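Local atomic coordinates of glycoside hydrolase family 5 (PDB entry 6LA0), a protein that probably hydrolyses beta-glycosidic linkages, as a secreted fungal family 5 glycoside hydrolase related to exo-1,3-beta-glucanases and studied as a rutinosidase. Residues Arg89-Tyr94 and Asp132-Pro137. Residues are numbered along the deposited sequence; the frame is centred on the assembly and turned at random.
Sequences RIPTTY and DVHSLP
Thr92 grips the carbonyl oxygen of Asp132 twice: its N donates at 2.8 Å to Asp132 O, and its OG1, set between backbone N and carbonyl carbon (chi1 68°), adds a second bond from outside the carbonyl plane; the same hydroxyl also accepts from Trp97 NE1. Asp132 N to Ile90 O and His134 N to Thr92 O complete a parallel ladder that follows the chain just past the strand end. On the sheet face carrying Pro91 and Asp132, the Asp132 carboxylate stacks almost flat on the Arg89 guanidinium, planes 15° apart; OD2 lies 3.7 Å from Arg89 NH2, a long ion pair with no N-H aimed at it. The Arg89 N-H groups instead engage Glu187, Glu298, Asn190 and Asn23. His134 ND1 donates to the syn lone pair of Asp132 OD2 (2.7 Å) in a bent bond (137°), tilted from the imidazole plane; with Pro91 CB in CH-pi contact over one face, it helps hold the ring's rotation. Farther along, Ser135 OG weakly receives Tyr94 N, and Tyr94 CD2 lies 3.4 Å from Leu136 C and 4.0 Å from Pro137 CD. Strands 87-92 and 128-133 are neighbours in a TIM-barrel beta-alpha-beta unit, connected through helix 110-125; helix 158-176 packs against Val133, Leu136 and Pro137, helix 49-56 against Thr93 and Tyr94.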
ATOM      1  N   ARG A  89      -0.049  -7.123  -1.246  1.00 17.77           N
ATOM      2  CA  ARG A  89      -0.779  -5.911  -0.887  1.00 16.77           C
ATOM      3  C   ARG A  89      -1.255  -5.253  -2.175  1.00 17.82           C
ATOM      4  O   ARG A  89      -0.444  -4.945  -3.055  1.00 16.84           O
ATOM      5  CB  ARG A  89       0.080  -4.937  -0.085  1.00 20.46           C
ATOM      6  CG  ARG A  89      -0.689  -3.698   0.400  1.00 19.72           C
ATOM      7  CD  ARG A  89       0.131  -2.942   1.454  1.00 14.83           C
ATOM      8  NE  ARG A  89      -0.523  -1.739   1.984  1.00 15.25           N
ATOM      9  CZ  ARG A  89      -0.232  -0.494   1.613  1.00 11.60           C
ATOM     10  NH1 ARG A  89       0.675  -0.279   0.681  1.00 15.20           N
ATOM     11  NH2 ARG A  89      -0.851   0.544   2.175  1.00 13.51           N
ATOM     12  N   ILE A  90      -2.559  -5.028  -2.276  1.00 18.49           N
ATOM     13  CA  ILE A  90      -3.195  -4.586  -3.510  1.00 17.03           C
ATOM     14  C   ILE A  90      -3.900  -3.261  -3.241  1.00 16.58           C
ATOM     15  O   ILE A  90      -5.019  -3.232  -2.722  1.00 16.97           O
ATOM     16  CB  ILE A  90      -4.175  -5.645  -4.041  1.00 19.28           C
ATOM     17  CG1 ILE A  90      -3.525  -7.034  -3.961  1.00 19.75           C
ATOM     18  CG2 ILE A  90      -4.634  -5.292  -5.469  1.00 17.37           C
ATOM     19  CD1 ILE A  90      -4.304  -8.134  -4.655  1.00 17.55           C
ATOM     20  N   PRO A  91      -3.275  -2.137  -3.583  1.00 14.26           N
ATOM     21  CA  PRO A  91      -3.963  -0.844  -3.472  1.00 15.77           C
ATOM     22  C   PRO A  91      -5.103  -0.708  -4.481  1.00 18.49           C
ATOM     23  O   PRO A  91      -4.966  -1.053  -5.658  1.00 14.84           O
ATOM     24  CB  PRO A  91      -2.843   0.172  -3.761  1.00 19.86           C
ATOM     25  CG  PRO A  91      -1.584  -0.553  -3.402  1.00 16.79           C
ATOM     26  CD  PRO A  91      -1.830  -1.972  -3.828  1.00 19.44           C
ATOM     27  N   THR A  92      -6.238  -0.193  -4.000  1.00 19.85           N
ATOM     28  CA  THR A  92      -7.395   0.103  -4.837  1.00 15.48           C
ATOM     29  C   THR A  92      -7.855   1.528  -4.564  1.00 15.76           C
ATOM     30  O   THR A  92      -7.614   2.080  -3.485  1.00 18.48           O
ATOM     31  CB  THR A  92      -8.573  -0.860  -4.580  1.00 16.08           C
ATOM     32  OG1 THR A  92      -9.100  -0.633  -3.268  1.00 21.56           O
ATOM     33  CG2 THR A  92      -8.136  -2.326  -4.697  1.00 14.86           C
ATOM     34  N   THR A  93      -8.546   2.124  -5.534  1.00 16.31           N
ATOM     35  CA  THR A  93      -9.169   3.410  -5.252  1.00 13.96           C
ATOM     36  C   THR A  93     -10.567   3.181  -4.681  1.00 17.23           C
ATOM     37  O   THR A  93     -11.153   2.098  -4.802  1.00 17.51           O
ATOM     38  CB  THR A  93      -9.262   4.296  -6.496  1.00 16.41           C
ATOM     39  OG1 THR A  93     -10.258   3.763  -7.380  1.00 14.76           O
ATOM     40  CG2 THR A  93      -7.911   4.407  -7.214  1.00 18.33           C
ATOM     41  N   TYR A  94     -11.100   4.216  -4.037  1.00 15.66           N
ATOM     42  CA  TYR A  94     -12.446   4.084  -3.501  1.00 17.77           C
ATOM     43  C   TYR A  94     -13.449   3.876  -4.625  1.00 15.53           C
ATOM     44  O   TYR A  94     -14.504   3.272  -4.411  1.00 17.01           O
ATOM     45  CB  TYR A  94     -12.814   5.302  -2.653  1.00 16.99           C
ATOM     46  CG  TYR A  94     -12.920   6.630  -3.385  1.00 17.44           C
ATOM     47  CD1 TYR A  94     -13.933   6.868  -4.327  1.00 14.59           C
ATOM     48  CD2 TYR A  94     -12.045   7.667  -3.100  1.00 17.53           C
ATOM     49  CE1 TYR A  94     -14.026   8.080  -4.978  1.00 16.68           C
ATOM     50  CE2 TYR A  94     -12.141   8.897  -3.750  1.00 18.17           C
ATOM     51  CZ  TYR A  94     -13.142   9.092  -4.692  1.00 21.18           C
ATOM     52  OH  TYR A  94     -13.249  10.311  -5.332  1.00 19.63           O
ATOM     53  N   ASP A 132      -6.249  -2.998   0.102  1.00 17.89           N
ATOM     54  CA  ASP A 132      -5.913  -1.672   0.612  1.00 18.39           C
ATOM     55  C   ASP A 132      -6.813  -0.643  -0.068  1.00 19.92           C
ATOM     56  O   ASP A 132      -6.876  -0.588  -1.296  1.00 18.12           O
ATOM     57  CB  ASP A 132      -4.417  -1.390   0.393  1.00 17.54           C
ATOM     58  CG  ASP A 132      -4.081   0.094   0.313  1.00 16.99           C
ATOM     59  OD1 ASP A 132      -4.516   0.872   1.175  1.00 18.25           O
ATOM     60  OD2 ASP A 132      -3.352   0.492  -0.618  1.00 19.18           O
ATOM     61  N   VAL A 133      -7.546   0.137   0.724  1.00 17.03           N
ATOM     62  CA  VAL A 133      -8.329   1.248   0.192  1.00 17.56           C
ATOM     63  C   VAL A 133      -7.442   2.480   0.306  1.00 17.03           C
ATOM     64  O   VAL A 133      -7.336   3.094   1.371  1.00 15.24           O
ATOM     65  CB  VAL A 133      -9.665   1.437   0.914  1.00 20.48           C
ATOM     66  CG1 VAL A 133     -10.495   2.495   0.175  1.00 17.78           C
ATOM     67  CG2 VAL A 133     -10.440   0.102   1.027  1.00 16.46           C
ATOM     68  N   HIS A 134      -6.789   2.817  -0.812  1.00 14.04           N
ATOM     69  CA  HIS A 134      -5.740   3.821  -0.848  1.00 16.28           C
ATOM     70  C   HIS A 134      -6.309   5.228  -0.693  1.00 15.28           C
ATOM     71  O   HIS A 134      -5.715   6.066  -0.006  1.00 18.48           O
ATOM     72  CB  HIS A 134      -4.986   3.690  -2.184  1.00 15.28           C
ATOM     73  CG  HIS A 134      -3.493   3.827  -2.095  1.00 17.65           C
ATOM     74  ND1 HIS A 134      -2.713   3.063  -1.250  1.00 18.50           N
ATOM     75  CD2 HIS A 134      -2.635   4.621  -2.782  1.00 16.96           C
ATOM     76  CE1 HIS A 134      -1.441   3.390  -1.415  1.00 17.29           C
ATOM     77  NE2 HIS A 134      -1.369   4.342  -2.329  1.00 18.78           N
ATOM     78  N   SER A 135      -7.439   5.506  -1.349  1.00 16.13           N
ATOM     79  CA  SER A 135      -8.107   6.801  -1.355  1.00 18.65           C
ATOM     80  C   SER A 135      -9.478   6.715  -0.686  1.00 15.23           C
ATOM     81  O   SER A 135     -10.093   5.646  -0.613  1.00 16.78           O
ATOM     82  CB  SER A 135      -8.250   7.332  -2.802  1.00 18.70           C
ATOM     83  OG  SER A 135      -8.542   6.275  -3.692  1.00 18.00           O
ATOM     84  N   LEU A 136      -9.930   7.841  -0.142  1.00 16.95           N
ATOM     85  CA  LEU A 136     -11.248   7.940   0.465  1.00 20.74           C
ATOM     86  C   LEU A 136     -11.931   9.205  -0.033  1.00 19.21           C
ATOM     87  O   LEU A 136     -11.256  10.173  -0.419  1.00 21.10           O
ATOM     88  CB  LEU A 136     -11.178   7.950   2.010  1.00 18.01           C
ATOM     89  CG  LEU A 136     -10.794   6.621   2.673  1.00 19.27           C
ATOM     90  CD1 LEU A 136     -10.663   6.806   4.177  1.00 16.50           C
ATOM     91  CD2 LEU A 136     -11.782   5.500   2.364  1.00 19.85           C
ATOM     92  N   PRO A 137     -13.265   9.213  -0.065  1.00 21.05           N
ATOM     93  CA  PRO A 137     -14.009  10.370  -0.592  1.00 18.82           C
ATOM     94  C   PRO A 137     -13.610  11.685   0.062  1.00 20.61           C
ATOM     95  O   PRO A 137     -13.555  11.802   1.284  1.00 20.92           O
ATOM     96  CB  PRO A 137     -15.466  10.017  -0.277  1.00 17.35           C
ATOM     97  CG  PRO A 137     -15.501   8.511  -0.261  1.00 18.95           C
ATOM     98  CD  PRO A 137     -14.148   8.079   0.275  1.00 20.94           C
TER